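Local coordinates for ethanolamine kinase Pv091845 (PDB 2QG7), which probably phosphorylates ethanolamine, the first step in making phosphatidylethanolamine from ethanolamine in the malaria parasite Plasmodium vivax, at residues D[67-72]-D[91-96]; D[79-82]-D[86-89]; D[358-363]-D[404-409]; D[366-371]-D[388-393]. All blocks are in the same frame, centred on the assembly; numbering follows the deposited sequence.

Contact 1: D[67-72]-D[91-96]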
# COMPACT_ATOMS: atom_id res chain seq x y z
N GLU D 67 31.49 -31.49 22.40
CA GLU D 67 32.37 -31.35 21.24
C GLU D 67 31.57 -31.31 19.94
O GLU D 67 31.92 -30.56 19.01
CB GLU D 67 33.36 -32.50 21.22
CG GLU D 67 34.22 -32.58 19.97
CD GLU D 67 35.40 -31.63 20.03
OE1 GLU D 67 35.19 -30.38 19.95
OE2 GLU D 67 36.53 -32.14 20.16
N LYS D 68 30.50 -32.12 19.87
CA LYS D 68 29.63 -32.18 18.68
C LYS D 68 28.68 -31.00 18.54
O LYS D 68 28.39 -30.58 17.41
CB LYS D 68 28.83 -33.49 18.62
CG LYS D 68 29.64 -34.70 18.18
CD LYS D 68 30.08 -34.60 16.74
CE LYS D 68 31.16 -35.63 16.43
NZ LYS D 68 31.21 -35.81 14.90
N ALA D 69 28.18 -30.49 19.67
CA ALA D 69 27.30 -29.32 19.68
C ALA D 69 28.10 -28.09 19.27
O ALA D 69 27.60 -27.21 18.56
CB ALA D 69 26.70 -29.12 21.03
N LYS D 70 29.37 -28.07 19.71
CA LYS D 70 30.32 -27.04 19.33
C LYS D 70 30.49 -26.94 17.82
O LYS D 70 30.24 -25.87 17.26
CB LYS D 70 31.67 -27.28 20.02
CG LYS D 70 32.70 -26.16 19.82
CD LYS D 70 34.05 -26.56 20.38
CE LYS D 70 34.13 -26.38 21.92
NZ LYS D 70 35.45 -26.80 22.54
N GLU D 71 30.88 -28.04 17.15
CA GLU D 71 31.08 -28.03 15.68
C GLU D 71 29.79 -27.95 14.82
O GLU D 71 29.84 -27.51 13.66
CB GLU D 71 32.02 -29.15 15.20
CG GLU D 71 31.66 -30.55 15.70
CD GLU D 71 32.73 -31.60 15.39
OE1 GLU D 71 33.33 -32.12 16.38
OE2 GLU D 71 32.97 -31.91 14.18
N LEU D 72 28.66 -28.34 15.39
CA LEU D 72 27.35 -28.19 14.71
C LEU D 72 26.87 -26.74 14.72
O LEU D 72 26.21 -26.31 13.78
CB LEU D 72 26.27 -29.13 15.29
CG LEU D 72 26.43 -30.66 15.12
CD1 LEU D 72 25.38 -31.44 15.94
CD2 LEU D 72 26.46 -31.07 13.64
N CYS D 91 18.92 -24.34 19.65
CA CYS D 91 18.89 -23.59 20.90
C CYS D 91 19.44 -24.32 22.11
O CYS D 91 20.05 -23.69 22.98
CB CYS D 91 17.47 -23.10 21.19
SG CYS D 91 17.04 -21.75 20.10
N LYS D 92 19.23 -25.63 22.18
CA LYS D 92 19.82 -26.46 23.22
C LYS D 92 21.34 -26.43 23.16
O LYS D 92 21.99 -26.51 24.19
CB LYS D 92 19.39 -27.92 23.08
CG LYS D 92 18.06 -28.27 23.70
CD LYS D 92 17.64 -29.68 23.30
CE LYS D 92 18.34 -30.72 24.15
NZ LYS D 92 17.79 -32.09 23.86
N TYR D 93 21.88 -26.39 21.94
CA TYR D 93 23.33 -26.37 21.71
C TYR D 93 23.93 -24.99 21.99
O TYR D 93 25.09 -24.89 22.42
CB TYR D 93 23.69 -26.79 20.28
CG TYR D 93 23.20 -28.15 19.86
CD1 TYR D 93 23.00 -29.17 20.80
CD2 TYR D 93 22.98 -28.43 18.51
CE1 TYR D 93 22.55 -30.44 20.41
CE2 TYR D 93 22.52 -29.69 18.10
CZ TYR D 93 22.31 -30.69 19.06
OH TYR D 93 21.88 -31.94 18.66
N VAL D 94 23.15 -23.94 21.71
CA VAL D 94 23.53 -22.57 22.07
C VAL D 94 23.73 -22.52 23.57
O VAL D 94 24.78 -22.05 24.03
CB VAL D 94 22.49 -21.51 21.57
CG1 VAL D 94 22.77 -20.14 22.17
CG2 VAL D 94 22.50 -21.40 20.02
N MET D 95 22.78 -23.06 24.31
CA MET D 95 22.85 -23.10 25.77
C MET D 95 23.94 -24.03 26.32
O MET D 95 24.46 -23.84 27.42
CB MET D 95 21.48 -23.46 26.38
CG MET D 95 20.36 -22.38 26.18
SD MET D 95 20.82 -20.65 26.53
CE MET D 95 21.32 -20.66 28.31
N LEU D 96 24.25 -25.07 25.56
CA LEU D 96 25.22 -26.05 26.02
C LEU D 96 26.66 -25.56 25.85
O LEU D 96 27.50 -25.79 26.73
CB LEU D 96 25.00 -27.40 25.29
CG LEU D 96 25.92 -28.61 25.56
CD1 LEU D 96 25.80 -29.17 27.00
CD2 LEU D 96 25.61 -29.69 24.54

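Contact 2: D[79-82]-D[86-89]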
# COMPACT_ATOMS: atom_id res chain seq x y z
N ASN D 79 20.77 -19.74 10.36
CA ASN D 79 19.57 -19.49 11.19
C ASN D 79 18.24 -19.71 10.47
O ASN D 79 17.19 -19.28 10.95
CB ASN D 79 19.63 -18.14 11.90
CG ASN D 79 20.82 -18.02 12.85
OD1 ASN D 79 21.21 -18.98 13.53
ND2 ASN D 79 21.41 -16.82 12.90
N VAL D 80 18.29 -20.37 9.30
CA VAL D 80 17.05 -20.81 8.65
C VAL D 80 16.85 -22.28 9.00
O VAL D 80 17.75 -23.11 8.78
CB VAL D 80 17.05 -20.58 7.13
CG1 VAL D 80 15.66 -20.91 6.54
CG2 VAL D 80 17.43 -19.14 6.80
N PHE D 81 15.69 -22.58 9.58
CA PHE D 81 15.40 -23.88 10.19
C PHE D 81 14.24 -24.60 9.50
O PHE D 81 13.34 -23.96 8.96
CB PHE D 81 15.14 -23.72 11.70
CG PHE D 81 16.35 -23.26 12.47
CD1 PHE D 81 16.48 -21.93 12.87
CD2 PHE D 81 17.37 -24.15 12.78
CE1 PHE D 81 17.60 -21.49 13.57
CE2 PHE D 81 18.50 -23.72 13.47
CZ PHE D 81 18.62 -22.39 13.86
N GLU D 82 14.29 -25.93 9.48
CA GLU D 82 13.26 -26.75 8.84
C GLU D 82 11.89 -26.62 9.55
O GLU D 82 10.84 -26.48 8.90
CB GLU D 82 13.75 -28.21 8.76
CG GLU D 82 12.66 -29.28 8.91
CD GLU D 82 13.24 -30.68 9.03
OE1 GLU D 82 13.31 -31.23 10.16
OE2 GLU D 82 13.62 -31.22 7.97
N THR D 86 13.60 -28.29 15.17
CA THR D 86 14.99 -28.12 14.75
C THR D 86 15.61 -26.85 15.37
O THR D 86 16.77 -26.86 15.79
CB THR D 86 15.13 -28.15 13.19
OG1 THR D 86 14.41 -29.27 12.66
CG2 THR D 86 16.60 -28.28 12.78
N LEU D 87 14.82 -25.77 15.42
CA LEU D 87 15.21 -24.51 16.07
C LEU D 87 15.61 -24.71 17.53
O LEU D 87 16.72 -24.34 17.93
CB LEU D 87 14.05 -23.51 15.98
CG LEU D 87 14.16 -22.23 16.81
CD1 LEU D 87 15.29 -21.33 16.28
CD2 LEU D 87 12.83 -21.51 16.78
N TYR D 88 14.69 -25.33 18.29
CA TYR D 88 14.86 -25.63 19.70
C TYR D 88 16.05 -26.53 19.98
O TYR D 88 16.68 -26.41 21.04
CB TYR D 88 13.58 -26.25 20.29
CG TYR D 88 12.35 -25.37 20.23
CD1 TYR D 88 11.08 -25.93 20.27
CD2 TYR D 88 12.45 -23.98 20.15
CE1 TYR D 88 9.93 -25.11 20.23
CE2 TYR D 88 11.31 -23.16 20.10
CZ TYR D 88 10.06 -23.73 20.14
OH TYR D 88 8.95 -22.92 20.08
N ILE D 89 16.34 -27.46 19.07
CA ILE D 89 17.55 -28.31 19.19
C ILE D 89 18.81 -27.43 19.02
O ILE D 89 19.79 -27.57 19.77
CB ILE D 89 17.55 -29.46 18.16
CG1 ILE D 89 16.40 -30.43 18.41
CG2 ILE D 89 18.89 -30.20 18.15
CD1 ILE D 89 16.01 -31.28 17.19

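Contact 3: D[358-363]-D[404-409]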
# COMPACT_ATOMS: atom_id res chain seq x y z
N MET D 358 22.95 10.22 16.02
CA MET D 358 22.27 10.96 14.97
C MET D 358 21.66 12.19 15.60
O MET D 358 21.63 12.29 16.82
CB MET D 358 21.13 10.11 14.38
CG MET D 358 21.57 8.94 13.54
SD MET D 358 20.22 8.11 12.66
CE MET D 358 21.17 6.81 11.86
N GLU D 359 21.13 13.09 14.77
CA GLU D 359 20.29 14.19 15.19
C GLU D 359 19.12 13.69 16.02
O GLU D 359 18.45 12.74 15.65
CB GLU D 359 19.75 14.92 13.96
CG GLU D 359 20.80 15.71 13.16
CD GLU D 359 21.53 14.91 12.10
OE1 GLU D 359 21.52 13.64 12.15
OE2 GLU D 359 22.11 15.54 11.17
N ARG D 360 18.88 14.35 17.15
CA ARG D 360 17.81 13.99 18.05
C ARG D 360 16.47 14.14 17.41
O ARG D 360 15.49 13.49 17.83
CB ARG D 360 17.88 14.79 19.37
CG ARG D 360 17.82 16.31 19.24
CD ARG D 360 17.28 16.99 20.48
NE ARG D 360 17.05 18.44 20.29
CZ ARG D 360 16.67 19.31 21.24
NH1 ARG D 360 16.48 18.92 22.51
NH2 ARG D 360 16.49 20.61 20.93
N ALA D 361 16.40 15.01 16.41
CA ALA D 361 15.14 15.30 15.73
C ALA D 361 14.75 14.16 14.76
O ALA D 361 13.56 13.88 14.60
CB ALA D 361 15.22 16.60 15.02
N TYR D 362 15.75 13.49 14.17
CA TYR D 362 15.49 12.24 13.45
C TYR D 362 14.75 11.14 14.27
O TYR D 362 13.77 10.56 13.78
CB TYR D 362 16.77 11.67 12.89
CG TYR D 362 16.52 10.41 12.16
CD1 TYR D 362 16.09 10.42 10.81
CD2 TYR D 362 16.69 9.17 12.80
CE1 TYR D 362 15.86 9.23 10.12
CE2 TYR D 362 16.42 7.97 12.12
CZ TYR D 362 16.03 8.01 10.78
OH TYR D 362 15.78 6.81 10.13
N ASP D 363 15.21 10.88 15.50
CA ASP D 363 14.64 9.85 16.34
C ASP D 363 13.20 10.13 16.75
O ASP D 363 12.41 9.20 16.89
CB ASP D 363 15.51 9.64 17.56
CG ASP D 363 15.62 8.17 18.00
OD1 ASP D 363 15.25 7.25 17.20
OD2 ASP D 363 16.08 7.96 19.14
N ASN D 404 7.82 24.54 21.19
CA ASN D 404 7.60 24.96 19.78
C ASN D 404 8.86 25.00 18.92
O ASN D 404 8.83 24.86 17.71
CB ASN D 404 6.89 26.31 19.72
CG ASN D 404 5.43 26.19 20.06
OD1 ASN D 404 4.91 25.10 20.22
ND2 ASN D 404 4.75 27.31 20.16
N GLN D 405 9.99 25.15 19.56
CA GLN D 405 11.21 25.31 18.82
C GLN D 405 11.72 23.93 18.42
O GLN D 405 12.41 23.79 17.39
CB GLN D 405 12.20 26.04 19.73
CG GLN D 405 13.41 26.56 19.04
CD GLN D 405 13.99 27.79 19.73
OE1 GLN D 405 13.58 28.16 20.90
NE2 GLN D 405 14.97 28.44 19.01
N LEU D 406 11.42 22.93 19.25
CA LEU D 406 11.77 21.56 18.90
C LEU D 406 10.73 20.96 17.91
O LEU D 406 11.08 20.14 17.06
CB LEU D 406 12.01 20.68 20.15
CG LEU D 406 12.38 19.19 19.99
CD1 LEU D 406 13.58 18.90 19.04
CD2 LEU D 406 12.65 18.58 21.34
N ILE D 407 9.47 21.40 18.04
CA ILE D 407 8.45 21.15 17.02
C ILE D 407 8.92 21.51 15.58
O ILE D 407 8.88 20.66 14.69
CB ILE D 407 7.09 21.80 17.38
CG1 ILE D 407 6.49 21.14 18.62
CG2 ILE D 407 6.12 21.66 16.26
CD1 ILE D 407 5.08 21.69 19.00
N ARG D 408 9.42 22.73 15.39
CA ARG D 408 9.99 23.17 14.13
C ARG D 408 11.16 22.31 13.66
O ARG D 408 11.32 22.09 12.45
CB ARG D 408 10.48 24.64 14.27
CG ARG D 408 9.39 25.72 14.34
CD ARG D 408 9.17 26.37 12.97
NE ARG D 408 10.36 27.14 12.53
CZ ARG D 408 10.37 27.96 11.47
NH1 ARG D 408 11.49 28.61 11.14
NH2 ARG D 408 9.26 28.14 10.73
N GLU D 409 11.99 21.90 14.61
CA GLU D 409 13.25 21.20 14.33
C GLU D 409 13.03 19.81 13.74
O GLU D 409 13.85 19.33 12.94
CB GLU D 409 14.03 21.08 15.63
CG GLU D 409 15.50 20.75 15.47
CD GLU D 409 16.15 20.52 16.86
OE1 GLU D 409 16.25 21.51 17.63
OE2 GLU D 409 16.60 19.37 17.17

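Contact 4: D[366-371]-D[388-393]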
# COMPACT_ATOMS: atom_id res chain seq x y z
N ASN D 366 11.02 10.04 13.26
CA ASN D 366 10.94 8.63 12.91
C ASN D 366 9.94 7.92 13.81
O ASN D 366 9.15 7.14 13.31
CB ASN D 366 12.31 8.00 12.96
CG ASN D 366 12.31 6.52 12.53
OD1 ASN D 366 12.12 6.20 11.34
ND2 ASN D 366 12.54 5.63 13.49
N HIS D 367 9.90 8.24 15.10
CA HIS D 367 8.96 7.66 16.01
C HIS D 367 7.53 8.10 15.69
O HIS D 367 6.57 7.34 15.81
CB HIS D 367 9.32 8.04 17.46
CG HIS D 367 8.32 7.53 18.47
ND1 HIS D 367 8.04 6.19 18.62
CD2 HIS D 367 7.53 8.18 19.35
CE1 HIS D 367 7.12 6.04 19.56
NE2 HIS D 367 6.78 7.23 20.01
N PHE D 368 7.39 9.35 15.28
CA PHE D 368 6.10 9.89 14.92
C PHE D 368 5.56 9.30 13.61
O PHE D 368 4.35 9.12 13.46
CB PHE D 368 6.21 11.40 14.81
CG PHE D 368 6.28 12.10 16.15
CD1 PHE D 368 5.85 11.44 17.33
CD2 PHE D 368 6.72 13.41 16.25
CE1 PHE D 368 5.92 12.10 18.56
CE2 PHE D 368 6.75 14.08 17.48
CZ PHE D 368 6.36 13.43 18.62
N ASN D 369 6.45 8.97 12.68
CA ASN D 369 6.04 8.21 11.51
C ASN D 369 5.47 6.83 11.86
O ASN D 369 4.68 6.30 11.10
CB ASN D 369 7.14 8.08 10.46
CG ASN D 369 7.20 9.26 9.54
OD1 ASN D 369 6.18 9.88 9.24
ND2 ASN D 369 8.40 9.58 9.05
N GLU D 370 5.88 6.26 12.98
CA GLU D 370 5.54 4.90 13.32
C GLU D 370 4.18 4.80 13.98
O GLU D 370 3.77 3.77 14.42
CB GLU D 370 6.65 4.28 14.20
CG GLU D 370 8.05 4.07 13.51
CD GLU D 370 8.00 3.08 12.30
OE1 GLU D 370 8.90 3.13 11.40
OE2 GLU D 370 7.09 2.18 12.25
N TYR D 371 3.49 5.91 14.08
CA TYR D 371 2.14 5.97 14.60
C TYR D 371 1.23 5.34 13.53
O TYR D 371 0.15 4.78 13.85
CB TYR D 371 1.75 7.44 14.80
CG TYR D 371 2.15 8.09 16.13
CD1 TYR D 371 3.41 7.82 16.73
CD2 TYR D 371 1.31 9.00 16.76
CE1 TYR D 371 3.77 8.42 17.93
CE2 TYR D 371 1.66 9.62 17.97
CZ TYR D 371 2.89 9.33 18.54
OH TYR D 371 3.24 9.92 19.75
N TYR D 388 3.28 18.39 20.44
CA TYR D 388 3.50 19.23 21.60
C TYR D 388 3.49 18.41 22.93
O TYR D 388 4.41 18.52 23.75
CB TYR D 388 2.42 20.32 21.61
CG TYR D 388 2.64 21.42 22.61
CD1 TYR D 388 3.41 22.53 22.28
CD2 TYR D 388 2.07 21.34 23.90
CE1 TYR D 388 3.61 23.55 23.20
CE2 TYR D 388 2.28 22.35 24.83
CZ TYR D 388 3.05 23.45 24.47
OH TYR D 388 3.24 24.46 25.39
N HIS D 389 2.43 17.62 23.12
CA HIS D 389 2.31 16.81 24.30
C HIS D 389 3.52 15.88 24.52
O HIS D 389 3.92 15.67 25.64
CB HIS D 389 0.98 16.04 24.31
CG HIS D 389 0.70 15.34 25.62
ND1 HIS D 389 0.95 14.00 25.82
CD2 HIS D 389 0.23 15.81 26.80
CE1 HIS D 389 0.63 13.67 27.06
NE2 HIS D 389 0.18 14.74 27.67
N PHE D 390 4.09 15.33 23.46
CA PHE D 390 5.24 14.41 23.56
C PHE D 390 6.51 15.16 23.95
O PHE D 390 7.30 14.73 24.80
CB PHE D 390 5.45 13.69 22.21
CG PHE D 390 6.58 12.67 22.21
CD1 PHE D 390 6.33 11.31 22.46
CD2 PHE D 390 7.90 13.04 21.90
CE1 PHE D 390 7.35 10.37 22.41
CE2 PHE D 390 8.93 12.08 21.87
CZ PHE D 390 8.66 10.76 22.12
N ILE D 391 6.70 16.28 23.27
CA ILE D 391 7.91 17.08 23.37
C ILE D 391 7.98 17.78 24.73
O ILE D 391 9.06 17.98 25.26
CB ILE D 391 8.03 18.04 22.17
CG1 ILE D 391 8.36 17.21 20.91
CG2 ILE D 391 9.11 19.11 22.43
CD1 ILE D 391 8.32 17.93 19.60
N MET D 392 6.83 18.14 25.27
CA MET D 392 6.77 18.68 26.62
C MET D 392 7.37 17.69 27.63
O MET D 392 8.21 18.09 28.47
CB MET D 392 5.32 19.02 27.00
CG MET D 392 5.13 19.38 28.49
SD MET D 392 3.38 19.32 28.92
CE MET D 392 2.93 21.02 28.44
N HIS D 393 6.96 16.43 27.55
CA HIS D 393 7.48 15.41 28.46
C HIS D 393 8.84 14.88 28.03
O HIS D 393 9.52 14.20 28.79
CB HIS D 393 6.48 14.27 28.66
CG HIS D 393 5.20 14.70 29.30
ND1 HIS D 393 5.11 15.01 30.64
CD2 HIS D 393 3.96 14.88 28.78
CE1 HIS D 393 3.85 15.33 30.92
NE2 HIS D 393 3.14 15.27 29.81

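Contact 1: D[67-72]-D[91-96]
The methyl of A69 is the bump of this contact. It fits between the side chains of Y93 and L96, which stand three residues apart on the facing helix. CB of A69 is 3.7 Å from CD1 of the Y93 ring. It is also 3.7 Å from CD2 of L96. The two larger side chains thus form the walls of a shallow hollow. CA of A69 lies 4.2 Å above the ring plane of Y93, toward its rim. The methyl approaches obliquely and sits by the CB-CG-CD1 end. The backbones come close here: CA of A69 is 5.3 Å from CA of Y93. L72, one turn further along, extends the same ridge. Its CD1 meets CE2 of Y93 at 4.0 Å, across the ring from CD1, the atom the A69 methyl meets. The Y93 ring spans two side chains one turn apart on helix 65-75. With chi1 of -57°, its CG is anti to the carbonyl carbon, which sets the ring beside helix 65-75, against both A69 and L72. All of these touches are apolar. The hydroxyl of Y93 is satisfied elsewhere, by the backbone O of L57. The axes of the two short segments approach to 9.2 Å and cross at -114°. The arrangement is a steeply crossed helix pair, in which helix 65-75 packs on the outside of helix 84-98 and the latter rests on strands 112-116 and 136-141.

Contact 2: D[79-82]-D[86-89]
F81 lies against L87 where the loop before helix 84-98 folds back on the first turns of that helix. The contact is a loop segment packed on the start of the helix that follows it, beside the five-stranded antiparallel sheet of the N-terminal lobe of the protein-kinase-like fold.

The first interaction is a CH-pi contact. CA of L87 sits over one face of the F81 ring, 4.1 Å from its centroid and 16° off the ring normal. The aromatic face is thus laid on the helix backbone. CB of F81 already points to the helix, and with CG anti to the carbonyl carbon (chi1 -66°) the ring lies against it.

The second kind is apolar side-chain packing. CD1 of L87 reaches CE1 of F81 at 3.6 Å. The two side chains cross at about a right angle. On the T86 side, CD2 of F81 is 4.2 Å from CG2 of T86. L140 of strand 136-141 touches both F81 and L87, so the pair is packed against the sheet, and Y90 adds a second ring beside F81.

Polar groups come near one another at the outer end. The backbone N of T86 is bound by OD1 of N83, and further back in the loop N79 ND2 donates to the backbone O of Y141 and of N176. OG1 of T86 has its hydrogen bond with a residue adjoining the segments. The E82 chain runs extended beyond CG across T86, and its OE1 stops 3.4 Å from OG1 of T86, a polar approach without an assigned hydrogen bond.

Contact 3: D[358-363]-D[404-409]
R360 has CG between its backbone N and carbonyl carbon (chi1 58°), and from CG to NE its chain is extended. This sends the guanidinium out along the facing helix. E409 has CG anti to the backbone N (chi1 -163°), and its extended chain brings the carboxylate across the arginine at about a right angle. In the resulting salt bridge, NE of R360 donates to OE2 of E409 at 3.3 Å, and the oxygen is met on its syn side but somewhat out of the carboxylate plane. The second bond, from NH2 of R360 to OE1 of E409 at 3.4 Å, is weak. The two planes are 35° apart. The L406 side chain comes from the opposite direction to that of R360. Its CD1 lies over one face, 3.7 Å from NE of R360, and so packs on the charged group while E409 holds its edge.

The contact joins the start of helix 360-369 to helix 400-410 in the helical part of this choline/ethanolamine kinase fold. E359 takes the N-cap position. Next in the chain after R360, A361 turns its methyl to the same glutamate: CB is 3.7 Å from the backbone O of E409. E409 is buried, and its carboxylate is satisfied by R360 and by OG of S288, which also pairs with the backbone N of A361.

Contact 4: D[366-371]-D[388-393]
An aromatic cluster of H367, F368 and F390 joins helix 360-369 to helix 384-395 in the helical part of the kinase. F390 is the shared member. The edge of F368 points to the face of F390 in a T-shaped pair, with centroids 5.0 Å apart and planes at 75°. CE1 of F368 stands over the F390 face, toward its rim. CZ of F368 comes to 3.6 Å from CD2 of F390. CB of F390 lies at the edge of the F368 ring, in its plane. CG of F390 is anti to the backbone N (chi1 -178°), which carries the ring across to the other helix. H367 meets another part of the same ring: its CD2 is 3.8 Å from CE1 of F390, the planes inclined at 37°. The imidazole is held on its far side, where ND1 is hydrogen-bonded to the backbone O of L297. Y371 adds a looser touch by its hydroxyl, which is hydrogen-bonded to NE2 of Q199. OE1 of that glutamine binds ND1 of H389, so one residue ties both segments. Helix 196-210 packs against the cluster, with I202 against H367 and A203 against F390, while I410 of helix 400-410 packs on F368.

Contacts 1 and 2 share helix 84-98 beside the five-stranded sheet, and contact 2 is nested within the chain loop closed by contact 1. Contacts 3 and 4 share helix 360-369 in the helical part, with contact 4 nested inside contact 3. The pairs lie on opposite sides of the chain's centre; contacts 1 and 3 are 47 Å apart between centres. The first pair is only partly buried and rests largely on apolar touches. The second is buried. Contact 3 holds a salt bridge, whereas contact 4 is aromatic. These two touch directly, as L406 and I407 pack on I391.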